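Local coordinates for protein ribokinase (Arabidopsis thaliana, PDB 6ILS) that phosphorylates D-ribose at O-5 with ATP and a divalent cation, feeding ribose 5-phosphate into nucleotide and amino-acid synthesis or the pentose phosphate pathway, at residues B[128-131]-B[132-136]; B[147-150]-B[151-154]; B[265-268]-B[269-273]. All coordinates share one frame; numbering follows the deposited sequence.

Contact 1. Residues B[128-131]-B[132-136]; sequences DDLE and IVRNA
Arg134 folds back along the short helix 131-134 and lays its guanidinium over Leu130, one turn earlier. Its backbone starts the contact: Arg134 N donates to Leu130 O at 3.1 Å, with an N-H...O angle of 153°. From there the side chain skirts the same carbonyl. Arg134 CB lies 3.5 Å from Leu130 O and Arg134 CG closer, at 3.3 Å, while CD is already drawing off. CG sits beside the backbone N (chi1 -71°) and the chain runs extended from CG to NE, which carries the flat group back over the leucine. There CZ lies near Leu130 CB and CD1, Arg134 NH2 comes to 3.4 Å from Leu130 CB, which lies against one face of the guanidinium, and Arg134 NH1 rests 3.7 Å from Leu130 CD1. The charged end has its strongest partner just upstream, where NH1 forms a salt bridge with Asp127.

On its other branch Leu130 turns inward, Leu130 CD2 meeting Val133 CG2 at 4.1 Å, while Val133 CG2 also crowds Leu130 O at 3.1 Å. Both side chains continue onto helix 147-158, where Ala156 receives them. One residue on, Asn135 N makes a weak bond to Glu131 O; the carboxylate of Glu131 reaches elsewhere, with OE2 bonded to Tyr86.

The leucine thus serves two environments, its CD2 side joining the apolar layer and its CB and CD1 giving the arginine a hydrophobic bed. With that support beneath it and Asp127 at its end, the guanidinium is probably restricted in its rotation, and its positive charge is likely to be partly neutralised locally.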
ATOM      1  N   ASP B 128      28.701   4.635  15.725  1.00 57.17           N
ATOM      2  CA  ASP B 128      27.709   5.531  16.290  1.00 56.98           C
ATOM      3  C   ASP B 128      26.334   5.180  15.750  1.00 54.73           C
ATOM      4  O   ASP B 128      25.344   5.834  16.076  1.00 55.81           O
ATOM      5  CB  ASP B 128      28.063   6.996  16.021  1.00 62.76           C
ATOM      6  CG  ASP B 128      28.860   7.624  17.171  1.00 67.09           C
ATOM      7  OD1 ASP B 128      28.273   7.870  18.248  1.00 68.21           O
ATOM      8  OD2 ASP B 128      30.078   7.861  17.003  1.00 74.05           O
ATOM      9  N   ASP B 129      26.280   4.139  14.922  1.00 54.48           N
ATOM     10  CA  ASP B 129      25.040   3.394  14.748  1.00 51.98           C
ATOM     11  C   ASP B 129      24.887   2.502  15.965  1.00 48.65           C
ATOM     12  O   ASP B 129      23.785   2.305  16.463  1.00 47.49           O
ATOM     13  CB  ASP B 129      25.032   2.536  13.479  1.00 54.89           C
ATOM     14  CG  ASP B 129      25.051   3.356  12.203  1.00 57.32           C
ATOM     15  OD1 ASP B 129      24.203   4.266  12.062  1.00 62.25           O
ATOM     16  OD2 ASP B 129      25.883   3.048  11.321  1.00 55.12           O
ATOM     17  N   LEU B 130      26.019   1.978  16.436  1.00 46.83           N
ATOM     18  CA  LEU B 130      26.060   1.047  17.559  1.00 41.10           C
ATOM     19  C   LEU B 130      26.152   1.721  18.919  1.00 38.00           C
ATOM     20  O   LEU B 130      26.093   1.045  19.941  1.00 37.38           O
ATOM     21  CB  LEU B 130      27.240   0.090  17.415  1.00 41.63           C
ATOM     22  CG  LEU B 130      27.222  -0.890  16.249  1.00 42.75           C
ATOM     23  CD1 LEU B 130      28.500  -1.715  16.242  1.00 43.77           C
ATOM     24  CD2 LEU B 130      25.991  -1.788  16.310  1.00 40.86           C
ATOM     25  N   GLU B 131      26.310   3.039  18.946  1.00 33.50           N
ATOM     26  CA  GLU B 131      26.409   3.734  20.224  1.00 39.17           C
ATOM     27  C   GLU B 131      25.125   3.582  21.038  1.00 32.30           C
ATOM     28  O   GLU B 131      25.169   3.481  22.264  1.00 31.71           O
ATOM     29  CB  GLU B 131      26.716   5.218  20.025  1.00 40.89           C
ATOM     30  CG  GLU B 131      25.605   5.981  19.310  1.00 46.79           C
ATOM     31  CD  GLU B 131      25.616   7.464  19.621  1.00 53.21           C
ATOM     32  OE1 GLU B 131      26.413   7.885  20.492  1.00 55.94           O
ATOM     33  OE2 GLU B 131      24.822   8.204  18.997  1.00 52.11           O
ATOM     34  N   ILE B 132      23.982   3.557  20.357  1.00 32.80           N
ATOM     35  CA  ILE B 132      22.717   3.508  21.072  1.00 28.78           C
ATOM     36  C   ILE B 132      22.522   2.130  21.691  1.00 26.49           C
ATOM     37  O   ILE B 132      22.020   2.039  22.810  1.00 26.30           O
ATOM     38  CB  ILE B 132      21.504   3.879  20.166  1.00 27.25           C
ATOM     39  CG1 ILE B 132      20.216   3.957  20.997  1.00 24.34           C
ATOM     40  CG2 ILE B 132      21.360   2.933  18.991  1.00 28.94           C
ATOM     41  CD1 ILE B 132      20.322   4.840  22.223  1.00 26.12           C
ATOM     42  N   VAL B 133      22.954   1.072  21.002  1.00 26.17           N
ATOM     43  CA  VAL B 133      22.803  -0.270  21.552  1.00 27.01           C
ATOM     44  C   VAL B 133      23.776  -0.459  22.708  1.00 29.57           C
ATOM     45  O   VAL B 133      23.469  -1.145  23.683  1.00 24.08           O
ATOM     46  CB  VAL B 133      22.990  -1.382  20.477  1.00 28.25           C
ATOM     47  CG1 VAL B 133      22.114  -1.094  19.260  1.00 26.59           C
ATOM     48  CG2 VAL B 133      24.435  -1.548  20.060  1.00 35.06           C
ATOM     49  N   ARG B 134      24.929   0.198  22.630  1.00 29.15           N
ATOM     50  CA  ARG B 134      25.889   0.135  23.722  1.00 29.61           C
ATOM     51  C   ARG B 134      25.404   0.877  24.969  1.00 31.81           C
ATOM     52  O   ARG B 134      25.889   0.627  26.074  1.00 29.57           O
ATOM     53  CB  ARG B 134      27.247   0.685  23.260  1.00 33.10           C
ATOM     54  CG  ARG B 134      27.945  -0.250  22.285  1.00 37.28           C
ATOM     55  CD  ARG B 134      29.365   0.183  22.018  1.00 45.60           C
ATOM     56  NE  ARG B 134      30.017  -0.681  21.040  1.00 49.61           N
ATOM     57  CZ  ARG B 134      30.277  -0.331  19.782  1.00 53.81           C
ATOM     58  NH1 ARG B 134      30.883  -1.190  18.972  1.00 51.77           N
ATOM     59  NH2 ARG B 134      29.949   0.880  19.342  1.00 52.53           N
ATOM     60  N   ASN B 135      24.450   1.786  24.800  1.00 27.89           N
ATOM     61  CA  ASN B 135      23.874   2.492  25.949  1.00 27.58           C
ATOM     62  C   ASN B 135      22.545   1.903  26.420  1.00 25.94           C
ATOM     63  O   ASN B 135      21.920   2.440  27.331  1.00 27.14           O
ATOM     64  CB  ASN B 135      23.666   3.976  25.630  1.00 34.22           C
ATOM     65  CG  ASN B 135      24.970   4.732  25.487  1.00 39.37           C
ATOM     66  OD1 ASN B 135      26.028   4.251  25.891  1.00 43.22           O
ATOM     67  ND2 ASN B 135      24.898   5.933  24.922  1.00 42.60           N
ATOM     68  N   ALA B 136      22.106   0.811  25.803  1.00 26.22           N
ATOM     69  CA  ALA B 136      20.776   0.277  26.102  1.00 23.20           C
ATOM     70  C   ALA B 136      20.696  -0.348  27.500  1.00 28.19           C
ATOM     71  O   ALA B 136      21.709  -0.765  28.064  1.00 28.13           O
ATOM     72  CB  ALA B 136      20.380  -0.749  25.058  1.00 21.17           C
TER

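Contact 2. Residues B[147-150]-B[151-154]; sequences DSIN and IQVA
Four successive i to i+4 backbone bonds, from Ile151 N to Asp147 O at 2.9 Å through to Ala154 N on Asn150 O at 3.0 Å, wind 147-154 into regular alpha helix. This is the opening of helix 147-158, the crossover helix of the beta-alpha-beta unit that links strands 138-143 and 164-170. On the outer side Ser148 and Gln152 meet through their polar ends. Ser148 OG stands opposite its own backbone N (chi1 164°), and the glutamine, extended beyond CG, runs back along the turn, with Gln152 CG passing 3.2 Å from Ser148 O. That carbonyl, Ser148 O, takes Gln152 N at 3.1 Å and a second, weak bond from Gln152 NE2. The amide is held from outside as well: OE1 accepts from Met125 N and NE2 also donates to Glu123 O, tying the helix to the loop that follows helix 116-119.

On the inward side Val153 CG2 sits 3.4 Å from Ile149 O, and Val153 packs on Val139 and Leu141 of strand 138-143. On a different flank, against helix 177-180, Ile151 leans back over the first turn, Ile151 CG1 lying 3.3 Å from Asp147 O. The serine hydroxyl oxygen finishes the polar clasp: Gln152 NE2 reaches Ser148 OG at 3.0 Å, with OG only 4° out of the amide plane.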
ATOM      1  N   ASP B 147      20.306 -11.131   8.812  1.00 28.23           N
ATOM      2  CA  ASP B 147      21.079 -11.863   9.818  1.00 29.24           C
ATOM      3  C   ASP B 147      22.358 -11.124  10.195  1.00 24.91           C
ATOM      4  O   ASP B 147      22.745 -11.073  11.359  1.00 23.87           O
ATOM      5  CB  ASP B 147      21.429 -13.270   9.309  1.00 30.44           C
ATOM      6  CG  ASP B 147      20.231 -14.214   9.293  1.00 34.92           C
ATOM      7  OD1 ASP B 147      19.298 -14.021  10.097  1.00 33.60           O
ATOM      8  OD2 ASP B 147      20.228 -15.166   8.480  1.00 38.56           O
ATOM      9  N   SER B 148      23.010 -10.536   9.200  1.00 28.04           N
ATOM     10  CA  SER B 148      24.302  -9.894   9.419  1.00 27.69           C
ATOM     11  C   SER B 148      24.202  -8.733  10.377  1.00 27.21           C
ATOM     12  O   SER B 148      25.054  -8.556  11.240  1.00 23.86           O
ATOM     13  CB  SER B 148      24.900  -9.404   8.099  1.00 30.08           C
ATOM     14  OG  SER B 148      25.942  -8.485   8.367  1.00 35.23           O
ATOM     15  N   ILE B 149      23.147  -7.940  10.217  1.00 23.84           N
ATOM     16  CA  ILE B 149      22.903  -6.808  11.088  1.00 21.28           C
ATOM     17  C   ILE B 149      22.557  -7.272  12.501  1.00 19.16           C
ATOM     18  O   ILE B 149      23.062  -6.716  13.472  1.00 19.24           O
ATOM     19  CB  ILE B 149      21.766  -5.925  10.512  1.00 20.67           C
ATOM     20  CG1 ILE B 149      22.181  -5.392   9.139  1.00 24.31           C
ATOM     21  CG2 ILE B 149      21.432  -4.784  11.471  1.00 22.16           C
ATOM     22  CD1 ILE B 149      23.457  -4.568   9.176  1.00 29.14           C
ATOM     23  N   ASN B 150      21.697  -8.288  12.615  1.00 20.91           N
ATOM     24  CA  ASN B 150      21.373  -8.817  13.945  1.00 19.24           C
ATOM     25  C   ASN B 150      22.611  -9.321  14.673  1.00 20.43           C
ATOM     26  O   ASN B 150      22.754  -9.122  15.875  1.00 21.19           O
ATOM     27  CB  ASN B 150      20.354  -9.949  13.859  1.00 21.14           C
ATOM     28  CG  ASN B 150      18.927  -9.442  13.771  1.00 18.86           C
ATOM     29  OD1 ASN B 150      18.613  -8.352  14.253  1.00 15.98           O
ATOM     30  ND2 ASN B 150      18.068 -10.224  13.152  1.00 20.08           N
ATOM     31  N   ILE B 151      23.496  -9.981  13.932  1.00 25.67           N
ATOM     32  CA  ILE B 151      24.715 -10.533  14.535  1.00 23.18           C
ATOM     33  C   ILE B 151      25.590  -9.412  15.074  1.00 23.33           C
ATOM     34  O   ILE B 151      26.025  -9.454  16.217  1.00 26.78           O
ATOM     35  CB  ILE B 151      25.483 -11.414  13.527  1.00 24.17           C
ATOM     36  CG1 ILE B 151      24.734 -12.731  13.331  1.00 27.48           C
ATOM     37  CG2 ILE B 151      26.904 -11.677  14.028  1.00 30.34           C
ATOM     38  CD1 ILE B 151      25.186 -13.537  12.148  1.00 30.79           C
ATOM     39  N   GLN B 152      25.780  -8.359  14.285  1.00 24.42           N
ATOM     40  CA  GLN B 152      26.604  -7.244  14.713  1.00 22.65           C
ATOM     41  C   GLN B 152      26.043  -6.530  15.938  1.00 26.97           C
ATOM     42  O   GLN B 152      26.794  -6.093  16.811  1.00 25.00           O
ATOM     43  CB  GLN B 152      26.783  -6.244  13.556  1.00 25.11           C
ATOM     44  CG  GLN B 152      27.524  -6.825  12.351  1.00 26.74           C
ATOM     45  CD  GLN B 152      27.620  -5.837  11.199  1.00 30.03           C
ATOM     46  OE1 GLN B 152      28.123  -4.719  11.358  1.00 33.20           O
ATOM     47  NE2 GLN B 152      27.108  -6.235  10.042  1.00 29.27           N
ATOM     48  N   VAL B 153      24.721  -6.384  16.005  1.00 23.01           N
ATOM     49  CA  VAL B 153      24.113  -5.710  17.150  1.00 23.63           C
ATOM     50  C   VAL B 153      24.280  -6.548  18.422  1.00 20.76           C
ATOM     51  O   VAL B 153      24.688  -6.048  19.466  1.00 21.96           O
ATOM     52  CB  VAL B 153      22.610  -5.431  16.889  1.00 21.07           C
ATOM     53  CG1 VAL B 153      21.905  -5.004  18.178  1.00 21.59           C
ATOM     54  CG2 VAL B 153      22.464  -4.369  15.813  1.00 22.64           C
ATOM     55  N   ALA B 154      23.961  -7.829  18.316  1.00 23.30           N
ATOM     56  CA  ALA B 154      24.006  -8.714  19.473  1.00 24.24           C
ATOM     57  C   ALA B 154      25.425  -8.785  20.034  1.00 30.11           C
ATOM     58  O   ALA B 154      25.626  -8.678  21.243  1.00 28.54           O
ATOM     59  CB  ALA B 154      23.513 -10.081  19.101  1.00 20.72           C
TER

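Contact 3. Residues B[265-268]-B[269-273]; sequences FAVA and MVEGK
Phe265 and Met269 both swing CG opposite the backbone N (chi1 179° and 169°), and a bend at the methionine's chi3 (-80°) curls its methyl back to the ring one turn earlier. Met269 CE touches Phe265 CE1 at 3.5 Å, and Met269 SD stands 5.2 Å from the ring centroid in an oblique Met-aromatic contact. Both residues also pack on Ile185 of strand 185-187.

On another flank Val267 and Glu271 run alongside each other in the same direction. Glu271 CG passes 3.2 Å from Val267 O, and Glu271 OE2 rests 3.7 Å from Val267 CG1 before pairing with Arg302 in a salt bridge. Replacing Glu271 with an alanine would probably leave Arg302 without this carboxylate mate and uncover the flank of Val267.

The backbone finishes the turn. Glu271 N donates to Val267 O at 3.0 Å, then Gly272 adopts a positive phi, where a side chain would be jammed against the preceding carbonyl. Gly272 N bonds to Met269 O, and Lys273 N reaches back to Ala268 O at 3.1 Å; the lysine's extended chain runs past Ala268 CB to a cation-pi contact with Phe281. These are the marks of a Schellman motif, the glycine-based C-terminal end of helix 257-270.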
ATOM      1  N   PHE B 265       7.280  -8.010  28.212  1.00 15.78           N
ATOM      2  CA  PHE B 265       8.193  -8.828  29.000  1.00 16.29           C
ATOM      3  C   PHE B 265       9.527  -8.091  29.183  1.00 16.77           C
ATOM      4  O   PHE B 265      10.063  -8.018  30.283  1.00 18.30           O
ATOM      5  CB  PHE B 265       8.400 -10.189  28.325  1.00 15.44           C
ATOM      6  CG  PHE B 265       9.345 -11.093  29.072  1.00 16.21           C
ATOM      7  CD1 PHE B 265      10.722 -10.987  28.895  1.00 20.15           C
ATOM      8  CD2 PHE B 265       8.853 -12.057  29.934  1.00 16.18           C
ATOM      9  CE1 PHE B 265      11.595 -11.825  29.594  1.00 24.32           C
ATOM     10  CE2 PHE B 265       9.725 -12.891  30.633  1.00 18.40           C
ATOM     11  CZ  PHE B 265      11.087 -12.777  30.454  1.00 22.27           C
ATOM     12  N   ALA B 266      10.054  -7.534  28.101  1.00 15.29           N
ATOM     13  CA  ALA B 266      11.352  -6.817  28.126  1.00 15.01           C
ATOM     14  C   ALA B 266      11.303  -5.606  29.056  1.00 18.30           C
ATOM     15  O   ALA B 266      12.244  -5.376  29.759  1.00 17.63           O
ATOM     16  CB  ALA B 266      11.752  -6.420  26.732  1.00 15.93           C
ATOM     17  N   VAL B 267      10.191  -4.885  29.038  1.00 15.86           N
ATOM     18  CA  VAL B 267      10.039  -3.680  29.891  1.00 15.90           C
ATOM     19  C   VAL B 267      10.006  -4.130  31.348  1.00 16.39           C
ATOM     20  O   VAL B 267      10.688  -3.571  32.130  1.00 17.78           O
ATOM     21  CB  VAL B 267       8.762  -2.914  29.516  1.00 14.13           C
ATOM     22  CG1 VAL B 267       8.421  -1.890  30.573  1.00 19.32           C
ATOM     23  CG2 VAL B 267       8.888  -2.284  28.146  1.00 15.95           C
ATOM     24  N   ALA B 268       9.252  -5.175  31.633  1.00 16.54           N
ATOM     25  CA  ALA B 268       9.182  -5.673  33.017  1.00 16.54           C
ATOM     26  C   ALA B 268      10.564  -6.161  33.455  1.00 20.16           C
ATOM     27  O   ALA B 268      10.953  -5.903  34.559  1.00 18.42           O
ATOM     28  CB  ALA B 268       8.169  -6.774  33.123  1.00 18.45           C
ATOM     29  N   MET B 269      11.258  -6.854  32.574  1.00 17.27           N
ATOM     30  CA  MET B 269      12.593  -7.386  32.918  1.00 20.13           C
ATOM     31  C   MET B 269      13.585  -6.242  33.119  1.00 19.65           C
ATOM     32  O   MET B 269      14.242  -6.254  34.105  1.00 22.63           O
ATOM     33  CB  MET B 269      13.094  -8.327  31.830  1.00 19.73           C
ATOM     34  CG  MET B 269      14.527  -8.687  31.989  1.00 24.14           C
ATOM     35  SD  MET B 269      14.961  -9.999  30.868  1.00 26.91           S
ATOM     36  CE  MET B 269      14.323 -11.381  31.800  1.00 32.77           C
ATOM     37  N   VAL B 270      13.598  -5.229  32.253  1.00 16.97           N
ATOM     38  CA  VAL B 270      14.557  -4.102  32.431  1.00 18.98           C
ATOM     39  C   VAL B 270      14.201  -3.255  33.666  1.00 27.49           C
ATOM     40  O   VAL B 270      15.078  -2.647  34.226  1.00 25.70           O
ATOM     41  CB  VAL B 270      14.701  -3.246  31.167  1.00 21.76           C
ATOM     42  CG1 VAL B 270      13.455  -2.435  30.899  1.00 20.62           C
ATOM     43  CG2 VAL B 270      15.941  -2.387  31.237  1.00 24.21           C
ATOM     44  N   GLU B 271      12.945  -3.269  34.106  1.00 21.72           N
ATOM     45  CA  GLU B 271      12.551  -2.569  35.343  1.00 22.10           C
ATOM     46  C   GLU B 271      12.895  -3.379  36.599  1.00 26.41           C
ATOM     47  O   GLU B 271      12.604  -2.892  37.659  1.00 27.59           O
ATOM     48  CB  GLU B 271      11.072  -2.253  35.284  1.00 30.00           C
ATOM     49  CG  GLU B 271      10.779  -1.168  34.283  1.00 30.00           C
ATOM     50  CD  GLU B 271       9.316  -0.803  34.266  1.00 30.00           C
ATOM     51  OE1 GLU B 271       8.562  -1.544  34.893  1.00 30.00           O
ATOM     52  OE2 GLU B 271       8.973   0.180  33.597  1.00 30.00           O
ATOM     53  N   GLY B 272      13.395  -4.601  36.474  1.00 23.49           N
ATOM     54  CA  GLY B 272      13.840  -5.345  37.666  1.00 26.40           C
ATOM     55  C   GLY B 272      12.785  -6.252  38.253  1.00 28.93           C
ATOM     56  O   GLY B 272      12.989  -6.755  39.332  1.00 27.95           O
ATOM     57  N   LYS B 273      11.723  -6.527  37.516  1.00 22.33           N
ATOM     58  CA  LYS B 273      10.671  -7.384  38.087  1.00 21.17           C
ATOM     59  C   LYS B 273      11.111  -8.846  38.055  1.00 23.70           C
ATOM     60  O   LYS B 273      11.945  -9.180  37.267  1.00 23.47           O
ATOM     61  CB  LYS B 273       9.370  -7.172  37.323  1.00 21.46           C
ATOM     62  CG  LYS B 273       8.761  -5.805  37.538  1.00 25.88           C
ATOM     63  CD  LYS B 273       7.441  -5.645  36.872  1.00 25.32           C
ATOM     64  CE  LYS B 273       6.807  -4.318  37.177  1.00 30.60           C
ATOM     65  NZ  LYS B 273       5.583  -4.128  36.383  1.00 27.52           N
TER

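Followed from the N terminus, the three contacts come in series, none nested in or crossing another, and each closes just a helical turn or a helix end. Contact 1 forms the short helix leading to strand 138-143, and contact 2 begins the helix that follows that strand. These two touch, Val133 CG1 lying 4.1 Å from Val153 CG1, so neighbouring helices are joined beside the central sheet. Contact 3 comes more than a hundred residues later and touches neither; its centre is about 23 Å from that of contact 2. Strand 138-143 nevertheless links them, for contact 2 packs on one set of its side chains while Ala266 of contact 3 packs on Ile138 and Leu140.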